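Local atomic coordinates of CG4930 (Drosophila melanogaster, PDB entry 3ISM), a protein that binds and inhibits the nuclease EndoG, forming an inhibitory complex with it. Residues Asp68-Leu73 with Asn108-Lys113; Ala251-Ile256 with Gln278-Asp283; Ile255-Leu260 with Asn293-Asn298; Lys272-Leu277 with Leu309-Asp314. The protein carries 1 engineered substitution. All coordinates share one frame; numbering follows the deposited sequence. Where two conformers were deposited one is given.

Contact 1: Asp68-Leu73 with Asn108-Lys113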
# COMPACT_ATOMS: atom_id res chain seq x y z
N ASP C 68 -4.20 -28.07 35.25
CA ASP C 68 -4.41 -29.29 36.05
C ASP C 68 -3.10 -30.02 36.29
O ASP C 68 -2.76 -30.36 37.42
CB ASP C 68 -5.39 -30.22 35.33
CG ASP C 68 -5.55 -31.56 36.04
OD1 ASP C 68 -5.78 -31.58 37.27
OD2 ASP C 68 -5.47 -32.61 35.36
N VAL C 69 -2.36 -30.25 35.21
CA VAL C 69 -1.10 -30.96 35.22
C VAL C 69 -0.00 -30.21 36.00
O VAL C 69 0.75 -30.82 36.76
CB VAL C 69 -0.66 -31.30 33.76
CG1 VAL C 69 0.81 -31.62 33.68
CG2 VAL C 69 -1.47 -32.47 33.25
N ILE C 70 0.08 -28.90 35.83
CA ILE C 70 1.03 -28.09 36.59
C ILE C 70 0.77 -28.25 38.09
O ILE C 70 1.71 -28.41 38.89
CB ILE C 70 0.95 -26.61 36.21
CG1 ILE C 70 1.55 -26.37 34.81
CG2 ILE C 70 1.70 -25.75 37.24
CD1 ILE C 70 1.05 -25.10 34.10
N TRP C 71 -0.50 -28.22 38.47
CA TRP C 71 -0.91 -28.35 39.86
C TRP C 71 -0.52 -29.72 40.41
O TRP C 71 0.04 -29.82 41.50
CB TRP C 71 -2.43 -28.13 40.00
CG TRP C 71 -2.87 -27.91 41.41
CD1 TRP C 71 -3.13 -28.87 42.35
CD2 TRP C 71 -3.13 -26.65 42.04
NE1 TRP C 71 -3.52 -28.28 43.53
CE2 TRP C 71 -3.53 -26.92 43.37
CE3 TRP C 71 -3.06 -25.31 41.62
CZ2 TRP C 71 -3.86 -25.91 44.28
CZ3 TRP C 71 -3.39 -24.31 42.53
CH2 TRP C 71 -3.79 -24.61 43.84
N ARG C 72 -0.79 -30.76 39.63
CA ARG C 72 -0.37 -32.11 40.01
C ARG C 72 1.15 -32.29 40.09
O ARG C 72 1.65 -32.90 41.03
CB ARG C 72 -1.03 -33.15 39.10
CG ARG C 72 -2.54 -33.21 39.33
CD ARG C 72 -3.20 -34.41 38.68
NE ARG C 72 -3.22 -34.34 37.22
CZ ARG C 72 -2.73 -35.29 36.43
NH1 ARG C 72 -2.20 -36.38 36.96
NH2 ARG C 72 -2.79 -35.15 35.11
N LEU C 73 1.89 -31.73 39.13
CA LEU C 73 3.35 -31.88 39.13
C LEU C 73 3.97 -31.26 40.38
O LEU C 73 4.95 -31.76 40.90
CB LEU C 73 3.97 -31.27 37.87
CG LEU C 73 3.73 -32.09 36.60
CD1 LEU C 73 3.94 -31.23 35.38
CD2 LEU C 73 4.61 -33.34 36.54
N ASN C 108 -4.44 -15.15 34.93
CA ASN C 108 -4.25 -14.19 36.02
C ASN C 108 -4.96 -14.56 37.34
O ASN C 108 -4.42 -14.33 38.43
CB ASN C 108 -4.60 -12.76 35.55
CG ASN C 108 -3.57 -12.21 34.56
OD1 ASN C 108 -2.60 -12.88 34.22
ND2 ASN C 108 -3.79 -10.99 34.10
N GLU C 109 -6.15 -15.13 37.23
CA GLU C 109 -6.89 -15.55 38.42
C GLU C 109 -6.30 -16.82 39.03
O GLU C 109 -6.22 -16.95 40.25
CB GLU C 109 -8.36 -15.78 38.09
CG GLU C 109 -9.08 -14.53 37.65
CD GLU C 109 -10.48 -14.81 37.15
OE1 GLU C 109 -10.90 -15.99 37.15
OE2 GLU C 109 -11.17 -13.83 36.75
N TRP C 110 -5.90 -17.75 38.17
CA TRP C 110 -5.41 -19.04 38.62
C TRP C 110 -4.01 -18.95 39.24
O TRP C 110 -3.69 -19.66 40.20
CB TRP C 110 -5.43 -20.04 37.47
CG TRP C 110 -4.76 -21.35 37.78
CD1 TRP C 110 -5.27 -22.40 38.49
CD2 TRP C 110 -3.45 -21.76 37.35
NE1 TRP C 110 -4.37 -23.43 38.54
CE2 TRP C 110 -3.24 -23.06 37.85
CE3 TRP C 110 -2.43 -21.14 36.60
CZ2 TRP C 110 -2.06 -23.76 37.63
CZ3 TRP C 110 -1.26 -21.85 36.38
CH2 TRP C 110 -1.08 -23.14 36.89
N ILE C 111 -3.18 -18.07 38.70
CA ILE C 111 -1.81 -17.95 39.18
C ILE C 111 -1.76 -17.44 40.63
O ILE C 111 -0.83 -17.76 41.35
CB ILE C 111 -0.93 -17.11 38.20
CG1 ILE C 111 0.55 -17.44 38.39
CG2 ILE C 111 -1.23 -15.60 38.31
CD1 ILE C 111 0.92 -18.84 37.95
N VAL C 112 -2.77 -16.69 41.06
CA VAL C 112 -2.89 -16.24 42.45
C VAL C 112 -3.15 -17.42 43.41
O VAL C 112 -2.53 -17.53 44.48
CB VAL C 112 -4.03 -15.18 42.60
CG1 VAL C 112 -4.36 -14.91 44.05
CG2 VAL C 112 -3.65 -13.89 41.87
N LYS C 113 -4.07 -18.29 43.02
CA LYS C 113 -4.32 -19.52 43.79
C LYS C 113 -3.10 -20.42 43.82
O LYS C 113 -2.79 -21.01 44.86
CB LYS C 113 -5.52 -20.28 43.24
CG LYS C 113 -6.85 -19.54 43.32
CD LYS C 113 -7.83 -20.08 42.27
CE LYS C 113 -9.22 -19.40 42.39
NZ LYS C 113 -10.15 -19.72 41.23
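I70 and W71 of helix 52-75 meet W110 of helix 104-120 in an all-helical region belonging to the Ku C-terminal-domain-like family. The two helical segments run almost parallel, with an angle of 11° between them. Their axes come no closer than 12.2 Å, so the backbones are too far apart to touch and the large side chains do the bridging. W110 reaches across the gap. Its CG lies anti to the backbone N (chi1 172°), which carries the indole over although its CB does not start out facing helix 52-75. The far end of the benzo ring then meets I70 edge-on: W110 CH2 lies 3.8 Å from I70 CG2, close to the indole plane, and 4.0 Å from I70 CD1. Thus both branches of the isoleucine receive the same ring corner. The pyrrole side of W110 instead passes W71, with W110 NE1 3.8 Å from W71 CE3. The planes of these indoles are inclined at 50°, and the two rings run alongside each other in opposed senses, tilted so that neither face nor edge is presented squarely. Beyond it, W71 CH2 reaches the backbone of the other helix, 3.9 Å from K113 O. No hydrogen bond crosses the contact, which therefore rests on apolar and ring packing. Helix 81-102 lies against both partners, since its L92 touches I70 and W110 while L91 adds to the cover of I70. W71 also packs on L114 and E117 further along helix 104-120, and meets F75 of its own helix edge-to-face.

Contact 2: Ala251-Ile256 with Gln278-Asp283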
# COMPACT_ATOMS: atom_id res chain seq x y z
N ALA C 251 15.42 27.16 -30.17
CA ALA C 251 16.75 27.76 -30.05
C ALA C 251 17.87 26.78 -30.36
O ALA C 251 18.96 27.18 -30.76
CB ALA C 251 16.95 28.36 -28.66
N ALA C 252 17.60 25.49 -30.18
CA ALA C 252 18.57 24.47 -30.55
C ALA C 252 18.55 24.29 -32.07
O ALA C 252 19.60 24.22 -32.71
CB ALA C 252 18.27 23.17 -29.83
N ARG C 253 17.34 24.25 -32.63
CA ARG C 253 17.14 24.04 -34.07
C ARG C 253 17.72 25.16 -34.93
O ARG C 253 18.21 24.91 -36.04
CB ARG C 253 15.66 23.88 -34.40
CG ARG C 253 15.00 22.67 -33.77
CD ARG C 253 13.67 22.35 -34.43
NE ARG C 253 12.68 23.41 -34.26
CZ ARG C 253 11.75 23.42 -33.31
NH1 ARG C 253 11.67 22.44 -32.42
NH2 ARG C 253 10.89 24.43 -33.25
N GLU C 254 17.67 26.39 -34.41
CA GLU C 254 18.09 27.57 -35.18
C GLU C 254 19.61 27.79 -35.25
O GLU C 254 20.12 28.29 -36.26
CB GLU C 254 17.37 28.83 -34.69
CG GLU C 254 15.92 28.97 -35.19
CD GLU C 254 15.81 29.58 -36.60
OE1 GLU C 254 16.83 29.70 -37.31
OE2 GLU C 254 14.68 29.95 -36.99
N ILE C 255 20.32 27.43 -34.18
CA ILE C 255 21.79 27.52 -34.20
C ILE C 255 22.41 26.39 -35.05
O ILE C 255 23.40 26.61 -35.75
CB ILE C 255 22.40 27.60 -32.77
CG1 ILE C 255 23.94 27.65 -32.81
CG2 ILE C 255 21.93 26.45 -31.90
CD1 ILE C 255 24.62 27.69 -31.45
N ILE C 256 21.80 25.19 -34.99
CA ILE C 256 22.21 24.05 -35.82
C ILE C 256 22.14 24.44 -37.31
O ILE C 256 23.08 24.18 -38.07
CB ILE C 256 21.32 22.80 -35.55
CG1 ILE C 256 21.59 22.24 -34.15
CG2 ILE C 256 21.56 21.70 -36.60
CD1 ILE C 256 20.60 21.16 -33.69
N GLN C 278 22.33 15.65 -31.00
CA GLN C 278 22.19 14.40 -30.24
C GLN C 278 21.51 14.64 -28.89
O GLN C 278 20.66 13.84 -28.47
CB GLN C 278 23.54 13.71 -30.07
CG GLN C 278 23.42 12.25 -29.59
CD GLN C 278 24.75 11.53 -29.52
OE1 GLN C 278 25.81 12.14 -29.34
NE2 GLN C 278 24.71 10.21 -29.66
N GLU C 279 21.87 15.74 -28.22
CA GLU C 279 21.26 16.04 -26.94
C GLU C 279 19.87 16.65 -27.07
O GLU C 279 18.98 16.34 -26.27
CB GLU C 279 22.19 16.87 -26.05
CG GLU C 279 23.45 16.10 -25.59
CD GLU C 279 23.22 14.60 -25.41
OE1 GLU C 279 22.29 14.20 -24.67
OE2 GLU C 279 24.00 13.82 -25.99
N TYR C 280 19.66 17.48 -28.09
CA TYR C 280 18.32 17.99 -28.36
C TYR C 280 17.37 16.83 -28.71
O TYR C 280 16.25 16.79 -28.21
CB TYR C 280 18.34 19.06 -29.45
CG TYR C 280 16.98 19.36 -30.04
CD1 TYR C 280 15.90 19.72 -29.23
CD2 TYR C 280 16.77 19.29 -31.41
CE1 TYR C 280 14.65 19.97 -29.77
CE2 TYR C 280 15.53 19.56 -31.96
CZ TYR C 280 14.47 19.90 -31.14
OH TYR C 280 13.25 20.15 -31.71
N LYS C 281 17.84 15.86 -29.50
CA LYS C 281 17.03 14.66 -29.79
C LYS C 281 16.66 13.90 -28.51
O LYS C 281 15.49 13.55 -28.31
CB LYS C 281 17.70 13.72 -30.82
CG LYS C 281 16.85 12.48 -31.11
CD LYS C 281 17.45 11.50 -32.09
CE LYS C 281 16.68 10.19 -32.06
NZ LYS C 281 16.98 9.31 -33.24
N GLY C 282 17.65 13.67 -27.64
CA GLY C 282 17.41 12.98 -26.38
C GLY C 282 16.32 13.62 -25.53
O GLY C 282 15.43 12.92 -25.02
N ASP C 283 16.39 14.94 -25.38
CA ASP C 283 15.37 15.68 -24.63
C ASP C 283 14.02 15.67 -25.32
O ASP C 283 12.99 15.56 -24.65
CB ASP C 283 15.82 17.13 -24.38
CG ASP C 283 16.78 17.24 -23.21
OD1 ASP C 283 16.53 16.59 -22.17
OD2 ASP C 283 17.76 18.00 -23.33
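Y280 OH receives a hydrogen bond from R253 NH1, 2.9 Å long with an N-H...O angle of 153°, and this is the one hydrogen bond that spans the two helical segments. The hydroxyl sits only 6° out of the guanidinium plane, so the arginine offers its edge and the N-H points close to the oxygen. The arginine chain bends at chi3 (-64°), which folds its end round to the tyrosine tip. On the way there its methylenes pack along the same side chain: R253 CG is 3.6 Å from Y280 CE2, and R253 CD is 3.5 Å from Y280 OH. The guanidinium and phenol planes are inclined to one another and are not stacked. Nearer the root of the tyrosine, A252 supplies the apolar half of the contact. Its CB lies over one face of the ring, 4.0 Å from Y280 CG. The small A252 side chain is consistent with the close approach of the helices here, with the CA atoms of A252 and Y280 6.8 Å apart. The combination secures the phenol at both ends, with a methyl on its face near the root and a charged donor at its oxygen. Y222 of helix 220-229 touches both A252 and Y280 and is hydrogen-bonded through its OH to D283 OD2, while D283 also packs on R93 of the CG8862 chain. From helix 290-305, D291 and W295 pack against R253 and the Y292 ring meets that of Y280, so the joint between helices 238-261 and 267-287 is bordered by two further helices.

Contact 3: Ile255-Leu260 with Asn293-Asn298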
# COMPACT_ATOMS: atom_id res chain seq x y z
N ILE C 255 20.32 27.43 -34.18
CA ILE C 255 21.79 27.52 -34.20
C ILE C 255 22.41 26.39 -35.05
O ILE C 255 23.40 26.61 -35.75
CB ILE C 255 22.40 27.60 -32.77
CG1 ILE C 255 23.94 27.65 -32.81
CG2 ILE C 255 21.93 26.45 -31.90
CD1 ILE C 255 24.62 27.69 -31.45
N ILE C 256 21.80 25.19 -34.99
CA ILE C 256 22.21 24.05 -35.82
C ILE C 256 22.14 24.44 -37.31
O ILE C 256 23.08 24.18 -38.07
CB ILE C 256 21.32 22.80 -35.55
CG1 ILE C 256 21.59 22.24 -34.15
CG2 ILE C 256 21.56 21.70 -36.60
CD1 ILE C 256 20.60 21.16 -33.69
N TRP C 257 21.04 25.09 -37.69
CA TRP C 257 20.85 25.59 -39.05
C TRP C 257 21.86 26.69 -39.42
O TRP C 257 22.21 26.83 -40.58
CB TRP C 257 19.41 26.10 -39.23
CG TRP C 257 18.92 26.04 -40.65
CD1 TRP C 257 19.17 26.96 -41.64
CD2 TRP C 257 18.09 25.03 -41.24
NE1 TRP C 257 18.55 26.57 -42.81
CE2 TRP C 257 17.88 25.40 -42.59
CE3 TRP C 257 17.51 23.85 -40.76
CZ2 TRP C 257 17.11 24.63 -43.47
CZ3 TRP C 257 16.74 23.09 -41.63
CH2 TRP C 257 16.55 23.48 -42.97
N LYS C 258 22.31 27.46 -38.43
CA LYS C 258 23.37 28.45 -38.64
C LYS C 258 24.73 27.78 -38.82
O LYS C 258 25.42 28.03 -39.81
CB LYS C 258 23.43 29.47 -37.49
CG LYS C 258 22.92 30.86 -37.83
CD LYS C 258 21.46 31.07 -37.46
CE LYS C 258 21.03 32.50 -37.74
NZ LYS C 258 19.72 32.81 -37.10
N LEU C 259 25.10 26.92 -37.86
CA LEU C 259 26.37 26.19 -37.86
C LEU C 259 26.65 25.48 -39.18
O LEU C 259 27.80 25.43 -39.65
CB LEU C 259 26.39 25.17 -36.72
CG LEU C 259 26.66 25.66 -35.30
CD1 LEU C 259 25.97 24.76 -34.27
CD2 LEU C 259 28.16 25.75 -35.03
N LEU C 260 25.59 24.94 -39.78
CA LEU C 260 25.69 24.13 -40.98
C LEU C 260 25.49 24.92 -42.28
O LEU C 260 26.02 24.54 -43.32
CB LEU C 260 24.68 22.99 -40.91
CG LEU C 260 24.86 21.87 -39.88
CD1 LEU C 260 23.65 20.97 -39.93
CD2 LEU C 260 26.13 21.07 -40.12
N ASN C 293 10.48 15.15 -35.19
CA ASN C 293 10.23 14.18 -36.27
C ASN C 293 9.82 14.82 -37.60
O ASN C 293 10.08 14.26 -38.67
CB ASN C 293 9.19 13.15 -35.83
CG ASN C 293 9.74 12.17 -34.81
OD1 ASN C 293 10.95 12.13 -34.57
ND2 ASN C 293 8.86 11.39 -34.19
N SER C 294 9.20 15.99 -37.53
CA SER C 294 8.86 16.73 -38.73
C SER C 294 10.10 17.46 -39.26
O SER C 294 10.44 17.34 -40.44
CB SER C 294 7.74 17.73 -38.43
OG SER C 294 6.82 17.16 -37.51
N TRP C 295 10.77 18.20 -38.37
CA TRP C 295 11.88 19.09 -38.73
C TRP C 295 13.14 18.34 -39.16
O TRP C 295 13.87 18.81 -40.04
CB TRP C 295 12.20 20.03 -37.55
CG TRP C 295 13.49 20.82 -37.65
CD1 TRP C 295 13.66 22.05 -38.23
CD2 TRP C 295 14.77 20.46 -37.09
NE1 TRP C 295 14.96 22.47 -38.08
CE2 TRP C 295 15.66 21.51 -37.40
CE3 TRP C 295 15.24 19.36 -36.38
CZ2 TRP C 295 17.01 21.49 -37.01
CZ3 TRP C 295 16.58 19.33 -35.99
CH2 TRP C 295 17.44 20.39 -36.30
N ILE C 296 13.40 17.18 -38.55
CA ILE C 296 14.63 16.44 -38.86
C ILE C 296 14.71 16.03 -40.34
O ILE C 296 15.80 15.97 -40.92
CB ILE C 296 14.89 15.24 -37.86
CG1 ILE C 296 16.36 14.85 -37.82
CG2 ILE C 296 13.96 14.04 -38.14
CD1 ILE C 296 17.28 15.91 -37.29
N PHE C 297 13.54 15.82 -40.95
CA PHE C 297 13.41 15.57 -42.39
C PHE C 297 13.80 16.78 -43.22
O PHE C 297 14.44 16.64 -44.27
CB PHE C 297 11.98 15.17 -42.73
CG PHE C 297 11.70 13.71 -42.58
CD1 PHE C 297 11.94 12.84 -43.64
CD2 PHE C 297 11.18 13.20 -41.40
CE1 PHE C 297 11.67 11.48 -43.51
CE2 PHE C 297 10.90 11.84 -41.26
CZ PHE C 297 11.15 10.98 -42.32
N ASN C 298 13.41 17.97 -42.75
CA ASN C 298 13.80 19.23 -43.39
C ASN C 298 15.31 19.46 -43.33
O ASN C 298 15.92 19.88 -44.32
CB ASN C 298 13.08 20.43 -42.74
CG ASN C 298 11.56 20.35 -42.87
OD1 ASN C 298 10.84 20.54 -41.89
ND2 ASN C 298 11.08 20.08 -44.08
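W257 leaves helix 238-261 with its CB directed toward helix 290-305, and CG anti to the backbone N (chi1 -154°) continues the side chain across the gap. The pyrrole half of the indole makes no close approach to segment 293-298; contact begins on the benzo half. There CE3 lies 3.9 Å from W295 NE1, and CZ3 lies 4.0 Å from the same nitrogen. At the far corner, W257 CH2 comes 3.9 Å from N298 O, a backbone atom of the other helix. The two indoles pass in opposite directions with planes at 49°, an oblique meeting of rings, neither stacked nor edge-to-face. W295, reaching back, places its CH2 4.2 Å from I256 CD1, a rather loose apolar touch. No hydrogen bond joins the segments, whose axes stay 12.8 Å apart while running nearly parallel at 9°. Helix 267-287 contributes L276 against I256 and L277 against W295. Such near-parallel helices, first and third in an up-down-up succession and bridged by paired tryptophans, recur where I70, W71 and W110 meet, consistent with a second copy of the same Ku C-terminal-like helical fold.

Contact 4: Lys272-Leu277 with Leu309-Asp314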
# COMPACT_ATOMS: atom_id res chain seq x y z
N LYS C 272 30.10 20.49 -33.71
CA LYS C 272 29.27 21.26 -32.78
C LYS C 272 27.78 21.14 -33.08
O LYS C 272 26.94 21.26 -32.18
CB LYS C 272 29.67 22.74 -32.78
CG LYS C 272 31.00 23.03 -32.09
CD LYS C 272 31.39 24.49 -32.23
CE LYS C 272 32.77 24.75 -31.66
NZ LYS C 272 33.27 26.12 -31.98
N ALA C 273 27.45 20.92 -34.35
CA ALA C 273 26.06 20.73 -34.77
C ALA C 273 25.58 19.35 -34.37
O ALA C 273 24.47 19.20 -33.83
CB ALA C 273 25.92 20.94 -36.27
N ALA C 274 26.41 18.34 -34.62
CA ALA C 274 26.14 16.96 -34.23
C ALA C 274 26.08 16.78 -32.71
O ALA C 274 25.31 15.95 -32.20
CB ALA C 274 27.18 16.04 -34.82
N GLU C 275 26.89 17.57 -32.01
CA GLU C 275 26.96 17.59 -30.55
C GLU C 275 25.60 17.97 -29.97
O GLU C 275 25.04 17.23 -29.16
CB GLU C 275 28.00 18.64 -30.11
CG GLU C 275 29.03 18.17 -29.10
CD GLU C 275 30.20 19.13 -29.00
OE1 GLU C 275 30.64 19.64 -30.05
OE2 GLU C 275 30.67 19.38 -27.87
N LEU C 276 25.07 19.11 -30.43
CA LEU C 276 23.79 19.63 -29.96
C LEU C 276 22.60 18.77 -30.41
O LEU C 276 21.69 18.51 -29.62
CB LEU C 276 23.61 21.09 -30.40
CG LEU C 276 22.27 21.78 -30.09
CD1 LEU C 276 21.94 21.70 -28.61
CD2 LEU C 276 22.29 23.21 -30.54
N LEU C 277 22.63 18.33 -31.67
CA LEU C 277 21.54 17.57 -32.26
C LEU C 277 21.27 16.25 -31.55
O LEU C 277 20.13 15.80 -31.49
CB LEU C 277 21.80 17.32 -33.75
CG LEU C 277 20.68 16.76 -34.64
CD1 LEU C 277 19.39 17.58 -34.54
CD2 LEU C 277 21.16 16.67 -36.09
N LEU C 309 27.75 15.62 -47.22
CA LEU C 309 27.80 14.16 -47.19
C LEU C 309 28.49 13.60 -45.96
O LEU C 309 28.07 12.58 -45.42
CB LEU C 309 28.51 13.64 -48.44
CG LEU C 309 27.68 13.06 -49.60
CD1 LEU C 309 26.54 13.98 -50.05
CD2 LEU C 309 28.64 12.73 -50.76
N ASP C 310 29.56 14.28 -45.54
CA ASP C 310 30.30 13.92 -44.33
C ASP C 310 29.39 14.02 -43.11
O ASP C 310 29.42 13.15 -42.23
CB ASP C 310 31.51 14.84 -44.13
CG ASP C 310 32.57 14.64 -45.19
OD1 ASP C 310 33.10 15.66 -45.69
OD2 ASP C 310 32.88 13.47 -45.52
N PHE C 311 28.59 15.09 -43.07
CA PHE C 311 27.65 15.28 -41.97
C PHE C 311 26.58 14.21 -42.02
O PHE C 311 26.28 13.60 -40.99
CB PHE C 311 27.03 16.69 -42.00
CG PHE C 311 26.27 17.03 -40.73
CD1 PHE C 311 26.94 17.39 -39.57
CD2 PHE C 311 24.87 16.99 -40.71
CE1 PHE C 311 26.23 17.71 -38.41
CE2 PHE C 311 24.17 17.31 -39.56
CZ PHE C 311 24.85 17.67 -38.40
N TRP C 312 26.03 13.95 -43.20
CA TRP C 312 24.97 12.95 -43.35
C TRP C 312 25.40 11.57 -42.85
O TRP C 312 24.77 11.00 -41.96
CB TRP C 312 24.45 12.89 -44.80
CG TRP C 312 23.44 11.78 -45.07
CD1 TRP C 312 23.55 10.78 -46.01
CD2 TRP C 312 22.18 11.57 -44.41
NE1 TRP C 312 22.43 9.97 -45.97
CE2 TRP C 312 21.58 10.43 -45.00
CE3 TRP C 312 21.49 12.23 -43.38
CZ2 TRP C 312 20.33 9.94 -44.59
CZ3 TRP C 312 20.26 11.74 -42.97
CH2 TRP C 312 19.69 10.61 -43.57
N ARG C 313 26.50 11.06 -43.41
CA ARG C 313 26.97 9.70 -43.12
C ARG C 313 27.50 9.48 -41.70
O ARG C 313 27.10 8.53 -41.04
CB ARG C 313 28.02 9.26 -44.14
CG ARG C 313 27.53 9.23 -45.58
CD ARG C 313 28.50 8.47 -46.45
NE ARG C 313 29.87 8.94 -46.30
CZ ARG C 313 30.42 9.91 -47.04
NH1 ARG C 313 29.73 10.52 -47.99
NH2 ARG C 313 31.68 10.26 -46.81
N ASP C 314 28.40 10.36 -41.24
CA ASP C 314 29.12 10.18 -39.98
C ASP C 314 28.36 10.71 -38.77
O ASP C 314 28.65 10.33 -37.63
CB ASP C 314 30.50 10.84 -40.03
CG ASP C 314 31.32 10.43 -41.23
OD1 ASP C 314 31.04 9.35 -41.81
OD2 ASP C 314 32.24 11.18 -41.60
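The F311 ring turns its edge to helix 267-287: A274 N lies near the ring plane, 3.8 Å from F311 CE1, while the methyl of A273 and the branch of L277 arrive obliquely. A273 CB sits 3.9 Å from F311 CE1 and 4.0 Å from F311 CZ, so it straddles the bond between these two ring carbons. A274 CB adds a touch on the same corner, 4.1 Å from F311 CE1. L277 CD2 is at the margin of contact, 4.5 Å from F311 CZ. The ring gets there because F311 CG stands anti to the backbone N (chi1 -169°), which sends the phenyl toward helix 267-287. With only methyl groups at A273 and A274, the ring edge can come up to the main chain, which is probably why A274 N lies so near it; no hydrogen bond is involved. This is a helix-on-helix joint of an all-helical fold: the segments cross at -35° with their axes 11.5 Å apart. All four residues that touch are buried. The R313 guanidinium lies over its own helix and the R313 side chain also touches C348. L309 O lies above one face of the guanidinium, offset toward the rim, and L309 CD2 is at the edge. D310 OD2 forms only a long salt bridge with R313, well out of the guanidinium plane, so charge and not a directed N-H links them. L260 of helix 238-261 touches both A273 and F311, and V303 of helix 290-305 and M316 of helix 309-317 also pack on the phenylalanine.

In the fold
Contact 1 comes first along the chain and stands alone: its centre is 85 to 92 Å from those of the other three, with at least about 66 Å between nearest atoms. Contacts 2, 3 and 4 cluster with centres 8 to 12 Å apart. Contacts 2 and 3 start from the same part of helix 238-261, sharing I255 and I256; contact 4 alternates with both in sequence, its first segment lying between theirs, and shares helix 267-287 with contact 2. Touches such as L260 CD1 to F311 CE2 (3.7 Å) join them into one packed core. The inhibitor is thus two widely separated helical bodies, in which contacts 1 and 3 appear to be equivalent.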